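Local coordinates for Dps family DNA-binding stress response protein (Thermosynechococcus elongatus, PDB 2C41), which probably binds and oxidises iron and binds DNA, like other members of the ferritin-like Dps family of stress proteins, at residues T13-E18 and D60-R65; K30-L35 and E100-N105; G52-A57 and V136-K141; T94-I99 and L150-G155; E118-A123 and G127-Y132. One frame throughout, in Å; residues are numbered along the deposited sequence.

Contact 1. Residues T13-E18 and D60-R65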
# COMPACT_ATOMS: atom_id res chain seq x y z
N THR C 13 32.72 -21.88 12.29
CA THR C 13 32.74 -21.74 13.75
C THR C 13 32.28 -20.33 14.15
O THR C 13 31.46 -20.19 15.06
CB THR C 13 34.15 -22.08 14.31
OG1 THR C 13 34.43 -23.46 14.05
CG2 THR C 13 34.23 -21.81 15.81
N THR C 14 32.77 -19.30 13.45
CA THR C 14 32.37 -17.93 13.76
C THR C 14 30.86 -17.73 13.55
O THR C 14 30.21 -17.07 14.36
CB THR C 14 33.14 -16.84 12.96
OG1 THR C 14 32.65 -16.77 11.61
CG2 THR C 14 34.66 -17.10 12.99
N LEU C 15 30.32 -18.32 12.49
CA LEU C 15 28.89 -18.12 12.19
C LEU C 15 28.00 -18.74 13.27
O LEU C 15 26.98 -18.17 13.63
CB LEU C 15 28.51 -18.67 10.81
CG LEU C 15 29.04 -17.84 9.63
CD1 LEU C 15 29.11 -18.66 8.35
CD2 LEU C 15 28.20 -16.54 9.44
N LYS C 16 28.41 -19.89 13.79
CA LYS C 16 27.64 -20.53 14.86
C LYS C 16 27.62 -19.66 16.11
O LYS C 16 26.56 -19.45 16.72
CB LYS C 16 28.18 -21.93 15.17
CG LYS C 16 27.96 -22.93 14.04
CD LYS C 16 27.86 -24.34 14.62
CE LYS C 16 28.55 -25.40 13.79
NZ LYS C 16 28.57 -25.23 12.30
N ARG C 17 28.79 -19.15 16.49
CA ARG C 17 28.90 -18.26 17.65
C ARG C 17 28.08 -16.99 17.44
O ARG C 17 27.33 -16.58 18.34
CB ARG C 17 30.37 -17.91 17.93
CG ARG C 17 30.56 -16.88 19.05
CD ARG C 17 32.04 -16.73 19.49
NE ARG C 17 32.99 -16.90 18.38
CZ ARG C 17 33.18 -16.02 17.39
NH1 ARG C 17 32.50 -14.89 17.34
NH2 ARG C 17 34.08 -16.29 16.44
N GLU C 18 28.22 -16.39 16.26
CA GLU C 18 27.52 -15.16 15.94
C GLU C 18 26.00 -15.38 15.93
O GLU C 18 25.24 -14.56 16.48
CB GLU C 18 28.03 -14.60 14.61
CG GLU C 18 29.49 -14.10 14.66
CD GLU C 18 29.63 -12.67 15.18
OE1 GLU C 18 28.61 -12.05 15.57
OE2 GLU C 18 30.77 -12.16 15.19
N ASP C 60 18.30 -15.43 11.25
CA ASP C 60 18.14 -16.22 10.03
C ASP C 60 19.27 -15.97 9.02
O ASP C 60 19.72 -16.90 8.35
CB ASP C 60 16.78 -15.96 9.39
CG ASP C 60 16.43 -17.00 8.36
OD1 ASP C 60 16.49 -16.67 7.16
OD2 ASP C 60 16.16 -18.15 8.73
N GLU C 61 19.76 -14.73 8.95
CA GLU C 61 20.85 -14.38 8.03
C GLU C 61 22.13 -15.15 8.38
O GLU C 61 22.80 -15.70 7.50
CB GLU C 61 21.16 -12.89 8.09
CG GLU C 61 20.07 -12.01 7.55
CD GLU C 61 20.65 -10.71 7.06
OE1 GLU C 61 20.71 -9.75 7.85
OE2 GLU C 61 21.09 -10.67 5.89
N LEU C 62 22.46 -15.17 9.68
CA LEU C 62 23.65 -15.85 10.17
C LEU C 62 23.52 -17.37 10.10
O LEU C 62 24.49 -18.07 9.77
CB LEU C 62 23.96 -15.41 11.60
CG LEU C 62 24.43 -13.95 11.74
CD1 LEU C 62 24.24 -13.46 13.19
CD2 LEU C 62 25.88 -13.81 11.26
N ALA C 63 22.32 -17.87 10.37
CA ALA C 63 22.06 -19.30 10.30
C ALA C 63 22.15 -19.81 8.87
O ALA C 63 22.85 -20.78 8.59
CB ALA C 63 20.70 -19.63 10.89
N GLU C 64 21.47 -19.12 7.95
CA GLU C 64 21.46 -19.57 6.56
C GLU C 64 22.81 -19.38 5.86
O GLU C 64 23.13 -20.11 4.92
CB GLU C 64 20.28 -18.97 5.80
CG GLU C 64 18.94 -19.36 6.47
CD GLU C 64 17.77 -19.38 5.53
OE1 GLU C 64 17.75 -18.60 4.54
OE2 GLU C 64 16.85 -20.18 5.80
N ARG C 65 23.62 -18.44 6.35
CA ARG C 65 24.98 -18.29 5.83
C ARG C 65 25.77 -19.60 5.98
O ARG C 65 26.48 -20.00 5.06
CB ARG C 65 25.72 -17.12 6.49
CG ARG C 65 27.05 -16.76 5.79
CD ARG C 65 26.83 -16.10 4.40
NE ARG C 65 28.07 -16.09 3.61
CZ ARG C 65 28.12 -16.04 2.28
NH1 ARG C 65 29.29 -16.05 1.65
NH2 ARG C 65 26.99 -15.99 1.58
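Leu-15 of helix 6-35 lies against Leu-62 and Arg-65 of helix 41-68; the two helices run antiparallel in the ferritin-like four-helix bundle, their axes here 8.8 Å apart at 154°. Followed outward, its CB comes only to 4.2 Å from Leu-62 O. The first torsion sets CG anti to the carbonyl carbon (chi1 -72°), and this carries the forked end over to the other helix. There CD1 meets Arg-65 CG at 3.8 Å; CD2 touches CG and CB of Arg-65 and lies 4.0 Å from Leu-62 CD2. Leu-62 packs one turn further along helix 6-35: its CD1 rests 3.6 Å from Glu-18 O, and its CD2 is 4.1 Å from Glu-18 CB. Tyr-132 of helix 126-149 packs on both leucines, whose branched tips suit a buried seam. With an alanine here, both methyls are gone, and Arg-65 CG would probably lose its apolar cover while a gap opened beside Leu-62. Arg-65 suits its place by being two-natured. Its CB and CG belong to the apolar seam, whereas its guanidinium bonds to Thr-128 and Asp-125 of its own chain and to Gln-140 of a neighbouring subunit, implying that apolar packing holds the root of an arginine whose charged end ties helices and subunits together.

Contact 2. Residues K30-L35 and E100-N105; sequences KKYHWL and EEAIAN
Within the ferritin-like four-helix bundle, Tyr-32 of helix 6-35 bridges to Glu-101 and Ala-102 of helix 95-122. The backbones are well separated, with 9.1 Å between Tyr-32 CA and Ala-102 CA, and a long aromatic side chain suits that span. Tyr-32 OH donates a short hydrogen bond to Glu-101 OE2, 2.5 Å away. The acceptor sits at the ring edge, in the ring plane, and uses its anti lone pair, while the carboxylate plane is turned 36° from the ring. Glu-101 gets there by an extended chain with CG opposite its own backbone N (chi1 -176°), and its CG lies 3.4 Å from Tyr-32 OH. Beside the hydroxyl, ring atom CE2 of Tyr-32 approaches Ala-102 CB at 3.9 Å, where a small methyl lets the aromatic come close. Were a phenylalanine here, Glu-101 OE2 would probably lose one of its donors and be held less firmly in position. Ser-89 OG of the same chain also hydrogen-bonds to that oxygen, and Lys-31 NZ, which bonds to Ser-89 and to Asp-76 of a neighbouring subunit, lies 5.2 Å from Glu-101 OE2 without touching it. The two bonds and the nearby positive charge would probably help to keep this carboxylate ionised.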
# COMPACT_ATOMS: atom_id res chain seq x y z
N LYS C 30 13.99 -8.88 24.52
CA LYS C 30 12.62 -9.16 24.90
C LYS C 30 12.43 -9.01 26.41
O LYS C 30 11.44 -8.43 26.86
CB LYS C 30 12.16 -10.54 24.41
CG LYS C 30 11.95 -10.62 22.88
CD LYS C 30 11.10 -9.47 22.32
CE LYS C 30 9.65 -9.51 22.83
NZ LYS C 30 8.69 -8.83 21.91
N LYS C 31 13.40 -9.50 27.19
CA LYS C 31 13.36 -9.28 28.64
C LYS C 31 13.26 -7.79 28.96
O LYS C 31 12.39 -7.37 29.73
CB LYS C 31 14.56 -9.91 29.34
CG LYS C 31 14.72 -9.48 30.79
CD LYS C 31 15.83 -10.25 31.45
CE LYS C 31 15.99 -9.85 32.92
NZ LYS C 31 17.21 -10.49 33.49
N TYR C 32 14.12 -6.98 28.35
CA TYR C 32 14.12 -5.54 28.61
C TYR C 32 12.78 -4.91 28.19
O TYR C 32 12.19 -4.14 28.94
CB TYR C 32 15.30 -4.83 27.93
CG TYR C 32 16.65 -5.51 28.10
CD1 TYR C 32 16.98 -6.19 29.28
CD2 TYR C 32 17.60 -5.44 27.08
CE1 TYR C 32 18.24 -6.82 29.43
CE2 TYR C 32 18.84 -6.06 27.22
CZ TYR C 32 19.16 -6.74 28.39
OH TYR C 32 20.38 -7.34 28.49
N HIS C 33 12.31 -5.26 27.00
CA HIS C 33 11.00 -4.84 26.50
C HIS C 33 9.90 -5.13 27.53
O HIS C 33 9.11 -4.25 27.86
CB HIS C 33 10.74 -5.57 25.17
CG HIS C 33 9.41 -5.30 24.55
ND1 HIS C 33 9.05 -4.06 24.04
CD2 HIS C 33 8.37 -6.13 24.29
CE1 HIS C 33 7.84 -4.14 23.52
NE2 HIS C 33 7.41 -5.38 23.65
N TRP C 34 9.88 -6.36 28.05
CA TRP C 34 8.81 -6.76 28.96
C TRP C 34 8.93 -6.16 30.36
O TRP C 34 7.92 -5.82 30.98
CB TRP C 34 8.75 -8.28 29.08
CG TRP C 34 8.42 -8.98 27.79
CD1 TRP C 34 7.56 -8.55 26.82
CD2 TRP C 34 8.91 -10.24 27.35
NE1 TRP C 34 7.50 -9.46 25.80
CE2 TRP C 34 8.32 -10.51 26.10
CE3 TRP C 34 9.80 -11.18 27.90
CZ2 TRP C 34 8.59 -11.68 25.37
CZ3 TRP C 34 10.08 -12.34 27.17
CH2 TRP C 34 9.46 -12.59 25.93
N LEU C 35 10.16 -6.05 30.85
CA LEU C 35 10.40 -5.74 32.26
C LEU C 35 10.77 -4.29 32.53
O LEU C 35 10.93 -3.89 33.68
CB LEU C 35 11.46 -6.68 32.84
CG LEU C 35 11.15 -8.19 32.80
CD1 LEU C 35 12.10 -8.94 33.71
CD2 LEU C 35 9.69 -8.50 33.19
N GLU C 100 23.00 -0.87 30.48
CA GLU C 100 24.42 -1.15 30.65
C GLU C 100 24.78 -2.56 30.17
O GLU C 100 25.79 -2.75 29.49
CB GLU C 100 24.84 -0.94 32.10
CG GLU C 100 24.63 0.50 32.59
CD GLU C 100 25.87 1.38 32.47
OE1 GLU C 100 26.71 1.12 31.58
OE2 GLU C 100 25.98 2.35 33.26
N GLU C 101 23.94 -3.53 30.51
CA GLU C 101 24.12 -4.92 30.07
C GLU C 101 24.06 -5.01 28.55
O GLU C 101 24.91 -5.65 27.92
CB GLU C 101 23.03 -5.81 30.69
CG GLU C 101 23.19 -7.29 30.38
CD GLU C 101 22.20 -8.14 31.15
OE1 GLU C 101 22.63 -8.76 32.15
OE2 GLU C 101 21.01 -8.16 30.78
N ALA C 102 23.06 -4.36 27.95
CA ALA C 102 22.89 -4.34 26.49
C ALA C 102 24.13 -3.76 25.81
O ALA C 102 24.63 -4.34 24.84
CB ALA C 102 21.64 -3.55 26.10
N ILE C 103 24.63 -2.63 26.32
CA ILE C 103 25.82 -2.00 25.76
C ILE C 103 27.01 -2.95 25.79
O ILE C 103 27.69 -3.13 24.77
CB ILE C 103 26.17 -0.70 26.50
CG1 ILE C 103 25.13 0.38 26.19
CG2 ILE C 103 27.56 -0.21 26.09
CD1 ILE C 103 25.09 1.51 27.19
N ALA C 104 27.26 -3.56 26.95
CA ALA C 104 28.38 -4.49 27.11
C ALA C 104 28.29 -5.64 26.10
O ALA C 104 29.28 -6.00 25.47
CB ALA C 104 28.43 -5.02 28.54
N ASN C 105 27.09 -6.20 25.95
CA ASN C 105 26.86 -7.29 25.02
C ASN C 105 27.06 -6.83 23.58
O ASN C 105 27.72 -7.52 22.80
CB ASN C 105 25.47 -7.91 25.22
CG ASN C 105 25.44 -8.99 26.32
OD1 ASN C 105 24.38 -9.30 26.87
ND2 ASN C 105 26.59 -9.58 26.60

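Contact 3. Residues G52-A57 and V136-K141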
# COMPACT_ATOMS: atom_id res chain seq x y z
N GLY C 52 15.58 -4.87 19.34
CA GLY C 52 15.37 -6.32 19.40
C GLY C 52 14.98 -6.90 18.05
O GLY C 52 15.47 -7.97 17.67
N SER C 53 14.09 -6.21 17.34
CA SER C 53 13.65 -6.66 16.01
C SER C 53 14.77 -6.67 14.98
O SER C 53 14.80 -7.53 14.11
CB SER C 53 12.49 -5.80 15.50
OG SER C 53 11.31 -6.13 16.21
N GLU C 54 15.67 -5.69 15.07
CA GLU C 54 16.81 -5.62 14.18
C GLU C 54 17.82 -6.74 14.45
O GLU C 54 18.34 -7.34 13.51
CB GLU C 54 17.47 -4.25 14.24
CG GLU C 54 16.60 -3.18 13.59
CD GLU C 54 17.32 -1.86 13.45
OE1 GLU C 54 17.36 -1.34 12.31
OE2 GLU C 54 17.85 -1.35 14.46
N VAL C 55 18.05 -7.03 15.72
CA VAL C 55 18.88 -8.18 16.09
C VAL C 55 18.20 -9.48 15.64
O VAL C 55 18.86 -10.36 15.09
CB VAL C 55 19.16 -8.22 17.60
CG1 VAL C 55 19.84 -9.53 17.98
CG2 VAL C 55 20.04 -7.03 18.02
N PHE C 56 16.89 -9.57 15.85
CA PHE C 56 16.13 -10.75 15.45
C PHE C 56 16.39 -11.16 14.01
O PHE C 56 16.62 -12.34 13.73
CB PHE C 56 14.62 -10.52 15.62
CG PHE C 56 13.78 -11.64 15.07
CD1 PHE C 56 13.21 -11.54 13.81
CD2 PHE C 56 13.60 -12.81 15.80
CE1 PHE C 56 12.44 -12.58 13.28
CE2 PHE C 56 12.84 -13.87 15.29
CZ PHE C 56 12.26 -13.75 14.03
N ALA C 57 16.33 -10.18 13.11
CA ALA C 57 16.49 -10.40 11.67
C ALA C 57 17.83 -11.05 11.35
O ALA C 57 17.97 -11.76 10.34
CB ALA C 57 16.36 -9.09 10.91
N VAL C 136 27.43 -5.38 11.69
CA VAL C 136 28.11 -4.67 12.78
C VAL C 136 27.67 -3.20 12.88
O VAL C 136 27.63 -2.64 13.97
CB VAL C 136 29.66 -4.85 12.71
CG1 VAL C 136 30.28 -3.92 11.68
CG2 VAL C 136 30.30 -4.65 14.09
N GLN C 137 27.28 -2.60 11.75
CA GLN C 137 26.84 -1.20 11.75
C GLN C 137 25.52 -1.03 12.51
O GLN C 137 25.31 -0.02 13.18
CB GLN C 137 26.72 -0.67 10.31
CG GLN C 137 28.07 -0.66 9.59
CD GLN C 137 27.94 -0.41 8.10
OE1 GLN C 137 28.20 -1.31 7.27
NE2 GLN C 137 27.52 0.80 7.75
N THR C 138 24.65 -2.03 12.41
CA THR C 138 23.40 -2.03 13.19
C THR C 138 23.72 -2.11 14.69
O THR C 138 23.14 -1.38 15.49
CB THR C 138 22.47 -3.15 12.71
OG1 THR C 138 22.06 -2.85 11.37
CG2 THR C 138 21.24 -3.27 13.61
N HIS C 139 24.64 -2.99 15.06
CA HIS C 139 25.10 -3.06 16.46
C HIS C 139 25.70 -1.74 16.94
O HIS C 139 25.46 -1.31 18.08
CB HIS C 139 26.07 -4.22 16.65
CG HIS C 139 25.37 -5.53 16.85
ND1 HIS C 139 25.25 -6.48 15.87
CD2 HIS C 139 24.72 -6.02 17.93
CE1 HIS C 139 24.57 -7.51 16.34
NE2 HIS C 139 24.23 -7.25 17.58
N GLN C 140 26.46 -1.09 16.07
CA GLN C 140 27.05 0.21 16.41
C GLN C 140 25.97 1.28 16.62
O GLN C 140 26.09 2.13 17.51
CB GLN C 140 28.09 0.63 15.37
CG GLN C 140 29.33 -0.26 15.46
CD GLN C 140 30.25 -0.17 14.27
OE1 GLN C 140 29.82 0.02 13.12
NE2 GLN C 140 31.55 -0.37 14.52
N LYS C 141 24.90 1.21 15.82
CA LYS C 141 23.76 2.13 16.00
C LYS C 141 23.08 1.89 17.35
O LYS C 141 22.83 2.83 18.10
CB LYS C 141 22.74 1.98 14.87
CG LYS C 141 21.54 2.93 15.02
CD LYS C 141 20.48 2.71 13.93
CE LYS C 141 19.75 1.38 14.11
NZ LYS C 141 18.49 1.32 13.31
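The imidazole of His-139 is met obliquely by the CG2 methyl of Val-55, and within the ferritin-like four-helix bundle it also meets the ring of His-106, with planes about 60° apart, and the side chains of Ile-109, Ile-110 and Met-58. The second flat group, the carboxylate of Glu-54, has the ammonium of Lys-141 at its oxygens. These residues join helix 41-68 to helix 126-149, which run antiparallel at 164° with axes 10.7 Å apart. So wide a spacing calls for long side chains to close it, and the glutamate-lysine pair does so at the partly exposed margin, while valine and histidine fill the buried side. Glu-54 runs out extended; in Lys-141, after a straight start, the bend at chi3 (70°) turns NZ back to the carboxylate, and the two chains cross at about a right angle. Lys-141 NZ donates to the syn lone pair of Glu-54 OE2 at 3.0 Å and adds a weak bond to Glu-54 OE1 at 3.1 Å, making a salt bridge that engages both oxygens. The stronger partner of Glu-54 OE2 is His-142 NE2 of the same chain, and together with Lys-141 it fixes the carboxylate. Between the salt bridge and the buried pair stands Thr-138, a short branched residue that fits beside the stem of Glu-54: its CG2 rests 3.9 Å from Glu-54 CB and 4.0 Å from Glu-54 OE2.

Contact 4. Residues T94-I99 and L150-G155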
# COMPACT_ATOMS: atom_id res chain seq x y z
N THR C 94 17.47 -3.11 37.20
CA THR C 94 16.93 -1.77 36.98
C THR C 94 17.00 -1.47 35.49
O THR C 94 17.72 -2.16 34.74
CB THR C 94 17.71 -0.67 37.73
OG1 THR C 94 19.02 -0.54 37.16
CG2 THR C 94 17.81 -0.96 39.23
N VAL C 95 16.27 -0.45 35.05
CA VAL C 95 16.36 -0.02 33.65
C VAL C 95 17.80 0.37 33.29
O VAL C 95 18.31 -0.03 32.23
CB VAL C 95 15.35 1.11 33.33
CG1 VAL C 95 15.46 1.53 31.89
CG2 VAL C 95 13.92 0.64 33.60
N LYS C 96 18.46 1.12 34.17
CA LYS C 96 19.86 1.49 33.95
C LYS C 96 20.74 0.25 33.73
O LYS C 96 21.54 0.22 32.80
CB LYS C 96 20.40 2.33 35.12
CG LYS C 96 21.87 2.70 34.97
CD LYS C 96 22.29 3.71 36.02
CE LYS C 96 23.70 4.21 35.72
NZ LYS C 96 23.86 5.62 36.16
N GLN C 97 20.56 -0.76 34.58
CA GLN C 97 21.29 -2.02 34.47
C GLN C 97 21.02 -2.75 33.16
O GLN C 97 21.93 -3.32 32.57
CB GLN C 97 20.98 -2.94 35.65
CG GLN C 97 21.75 -2.56 36.91
CD GLN C 97 21.27 -3.29 38.16
OE1 GLN C 97 20.13 -3.76 38.25
NE2 GLN C 97 22.16 -3.38 39.16
N MET C 98 19.77 -2.74 32.71
CA MET C 98 19.41 -3.36 31.43
C MET C 98 20.19 -2.72 30.28
O MET C 98 20.76 -3.41 29.43
CB MET C 98 17.92 -3.20 31.14
CG MET C 98 17.01 -4.00 32.05
SD MET C 98 15.28 -3.59 31.70
CE MET C 98 14.52 -4.25 33.18
N ILE C 99 20.20 -1.39 30.28
CA ILE C 99 20.90 -0.61 29.25
C ILE C 99 22.41 -0.87 29.29
O ILE C 99 23.02 -1.09 28.24
CB ILE C 99 20.54 0.89 29.35
CG1 ILE C 99 19.04 1.08 29.07
CG2 ILE C 99 21.38 1.71 28.36
CD1 ILE C 99 18.55 2.52 29.18
N LEU C 150 22.31 6.89 28.98
CA LEU C 150 23.13 6.91 30.19
C LEU C 150 23.85 8.24 30.42
O LEU C 150 24.48 8.43 31.48
CB LEU C 150 24.13 5.76 30.17
CG LEU C 150 23.77 4.37 30.74
CD1 LEU C 150 22.27 4.08 30.91
CD2 LEU C 150 24.50 3.30 29.97
N ALA C 151 23.76 9.16 29.46
CA ALA C 151 24.35 10.49 29.60
C ALA C 151 23.55 11.32 30.60
O ALA C 151 22.35 11.11 30.76
CB ALA C 151 24.43 11.20 28.26
N LYS C 152 24.22 12.24 31.27
CA LYS C 152 23.54 13.13 32.21
C LYS C 152 23.74 14.60 31.82
O LYS C 152 24.45 14.92 30.86
CB LYS C 152 24.01 12.90 33.65
CG LYS C 152 23.76 11.49 34.19
CD LYS C 152 24.24 11.43 35.63
CE LYS C 152 24.79 10.08 36.00
NZ LYS C 152 23.71 9.19 36.50
N GLY C 153 23.09 15.48 32.58
CA GLY C 153 23.23 16.91 32.35
C GLY C 153 22.42 17.44 31.19
O GLY C 153 22.79 18.45 30.60
N ASP C 154 21.30 16.78 30.86
CA ASP C 154 20.44 17.27 29.77
C ASP C 154 19.71 18.57 30.13
O ASP C 154 19.25 19.29 29.24
CB ASP C 154 19.47 16.20 29.26
CG ASP C 154 18.55 15.66 30.35
OD1 ASP C 154 17.95 16.45 31.09
OD2 ASP C 154 18.43 14.43 30.44
N GLY C 155 19.60 18.85 31.42
CA GLY C 155 18.96 20.08 31.90
C GLY C 155 17.46 19.98 32.12
O GLY C 155 16.83 20.93 32.60
O HOH W 1 23.27 7.15 33.83
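Ile-99 and Leu-150 make the tight half of this contact, where the early part of helix 95-122 meets the chain just after helix 126-149. They slide past each other in opposite directions, with Leu-150 CD1 3.6 Å from Ile-99 CG2 and Leu-150 CD2 3.9 Å from the same methyl. Two branched aliphatic residues suit a seam that Phe-48 and Ile-103 of the same chain and Leu-156 of a neighbouring subunit help to close. The other half is loose and watery, and long, flexible lysines suit it. Lys-96 skirts Leu-150 with its methylenes, CG standing 4.3 Å from Leu-150 CD1, and carries its ammonium across toward Lys-152 along a chain that starts opposite the backbone N (chi1 178°). Its NZ comes within 3.6 Å of Lys-152 NZ, the two chains crossing at about a right angle. One water sits among them, accepting from Lys-96 NZ at 2.8 Å and weakly from Lys-152 NZ at 3.4 Å, and donating to Leu-150 O at 2.9 Å. Nearby, Thr-94 and Gln-97 form a capping box that closes the helix start. The chemistry is thus split: methyl packing and the water bridge to Leu-150 O hold the segments together, whereas the two like charges probably oppose each other, softened by water.

Contact 5. Residues E118-A123 and G127-Y132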
# COMPACT_ATOMS: atom_id res chain seq x y z
N GLU C 118 37.51 -10.34 9.63
CA GLU C 118 38.91 -10.52 9.25
C GLU C 118 39.19 -11.98 8.90
O GLU C 118 39.87 -12.25 7.91
CB GLU C 118 39.89 -10.02 10.33
CG GLU C 118 41.30 -9.77 9.76
CD GLU C 118 42.33 -9.30 10.79
OE1 GLU C 118 43.54 -9.34 10.46
OE2 GLU C 118 41.95 -8.89 11.91
N ILE C 119 38.65 -12.90 9.70
CA ILE C 119 38.79 -14.34 9.45
C ILE C 119 38.17 -14.70 8.10
O ILE C 119 38.79 -15.38 7.28
CB ILE C 119 38.16 -15.19 10.57
CG1 ILE C 119 38.98 -15.03 11.86
CG2 ILE C 119 38.10 -16.67 10.16
CD1 ILE C 119 38.25 -15.45 13.13
N ALA C 120 36.95 -14.22 7.85
CA ALA C 120 36.28 -14.48 6.56
C ALA C 120 37.10 -13.93 5.38
O ALA C 120 37.25 -14.59 4.35
CB ALA C 120 34.88 -13.90 6.57
N THR C 121 37.62 -12.72 5.55
CA THR C 121 38.43 -12.07 4.52
C THR C 121 39.68 -12.92 4.21
O THR C 121 40.01 -13.15 3.03
CB THR C 121 38.78 -10.62 4.92
OG1 THR C 121 37.59 -9.81 4.89
CG2 THR C 121 39.84 -10.01 3.98
N GLU C 122 40.34 -13.40 5.26
CA GLU C 122 41.51 -14.28 5.11
C GLU C 122 41.16 -15.58 4.39
O GLU C 122 41.97 -16.11 3.63
CB GLU C 122 42.12 -14.60 6.47
CG GLU C 122 42.84 -13.42 7.09
CD GLU C 122 43.47 -13.75 8.43
OE1 GLU C 122 44.03 -12.83 9.06
OE2 GLU C 122 43.39 -14.92 8.87
N ALA C 123 39.95 -16.08 4.63
CA ALA C 123 39.45 -17.31 3.98
C ALA C 123 39.02 -17.08 2.53
O ALA C 123 38.67 -18.03 1.82
CB ALA C 123 38.30 -17.90 4.78
N GLY C 127 31.58 -12.86 0.87
CA GLY C 127 30.17 -12.78 1.27
C GLY C 127 30.00 -12.72 2.78
O GLY C 127 29.26 -11.89 3.29
N THR C 128 30.67 -13.62 3.49
CA THR C 128 30.58 -13.66 4.94
C THR C 128 31.21 -12.42 5.58
O THR C 128 30.67 -11.88 6.54
CB THR C 128 31.18 -14.94 5.52
OG1 THR C 128 30.46 -16.06 5.01
CG2 THR C 128 31.13 -14.94 7.04
N ALA C 129 32.34 -11.97 5.03
CA ALA C 129 32.95 -10.72 5.50
C ALA C 129 31.96 -9.56 5.34
O ALA C 129 31.81 -8.73 6.23
CB ALA C 129 34.25 -10.42 4.75
N ASP C 130 31.26 -9.54 4.20
CA ASP C 130 30.27 -8.50 3.92
C ASP C 130 29.10 -8.56 4.90
O ASP C 130 28.65 -7.52 5.38
CB ASP C 130 29.75 -8.61 2.48
CG ASP C 130 28.71 -7.55 2.17
OD1 ASP C 130 29.07 -6.36 2.11
OD2 ASP C 130 27.52 -7.92 2.02
N LEU C 131 28.63 -9.77 5.19
CA LEU C 131 27.54 -9.96 6.14
C LEU C 131 27.91 -9.35 7.49
O LEU C 131 27.16 -8.54 8.03
CB LEU C 131 27.21 -11.46 6.28
CG LEU C 131 26.09 -11.85 7.24
CD1 LEU C 131 24.78 -11.13 6.91
CD2 LEU C 131 25.89 -13.36 7.24
N TYR C 132 29.09 -9.70 8.01
CA TYR C 132 29.55 -9.15 9.28
C TYR C 132 29.72 -7.63 9.22
O TYR C 132 29.42 -6.92 10.19
CB TYR C 132 30.87 -9.80 9.71
CG TYR C 132 30.73 -11.24 10.18
CD1 TYR C 132 31.67 -12.20 9.81
CD2 TYR C 132 29.67 -11.63 11.00
CE1 TYR C 132 31.54 -13.52 10.23
CE2 TYR C 132 29.54 -12.94 11.43
CZ TYR C 132 30.48 -13.88 11.05
OH TYR C 132 30.36 -15.17 11.49
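Ala-120 and Ala-129 face each other across the hairpin of helices 95-122 and 126-149, and they give up most of the surface buried here. Their CA atoms are 5.1 Å apart, and the helix axes approach to 7.9 Å in a nearly antiparallel arrangement of 162°. Such closeness needs small side chains, which is why alanine suits both positions. The methyl of Ala-120 touches backbone as well as side chain: its CB lies 3.5 Å from Ala-129 N and 4.0 Å from Ala-129 CB. On one flank Thr-128 adds its methyl, CG2 coming 3.9 Å from Ala-120 CB; chi1 of -61° places OG1 beside the backbone N and CG2 anti to it, bringing the methyl to Ala-120. The hydroxyl of Thr-128 does other work, bonding to Asp-125 OD2 near the turn. On the more exposed flank Thr-121, third in buried surface, sets OG1 3.4 Å from Ala-129 CB, a plain van der Waals touch. That oxygen is occupied by a hydrogen bond with Ala-117 O of its own helix, so threonine can face an alanine methyl without leaving its polar group stranded. Around this hairpin the other long helices close in. Ala-123 packs on Leu-7 and Val-11 of helix 6-35, Leu-131 leans on Glu-61 and Leu-62 of helix 41-68, and Tyr-132 packs on Leu-15 and Glu-18 of helix 6-35.

In the fold
Four contacts join long helices of one ferritin-like bundle; contact 4 joins one of them to the chain after the last helix. Contacts 1 and 5, with centres 12 Å apart, touch at one end. Contact 3 lies nearest the chain's centre, 14 Å from contact 1 and 13 Å from contact 2. Contacts 2 and 4, which share a helix, lie 13 Å apart toward the other end; contacts 4 and 5 are 35 Å apart. Along the chain, contact 1 interleaves with 2 and 3 but closes before 4 and 5 open. Distant parts of the sequence are thus tied along the bundle's length, except in contact 5, which closes the turn between consecutive helices. Residues of every contact also meet neighbouring subunits.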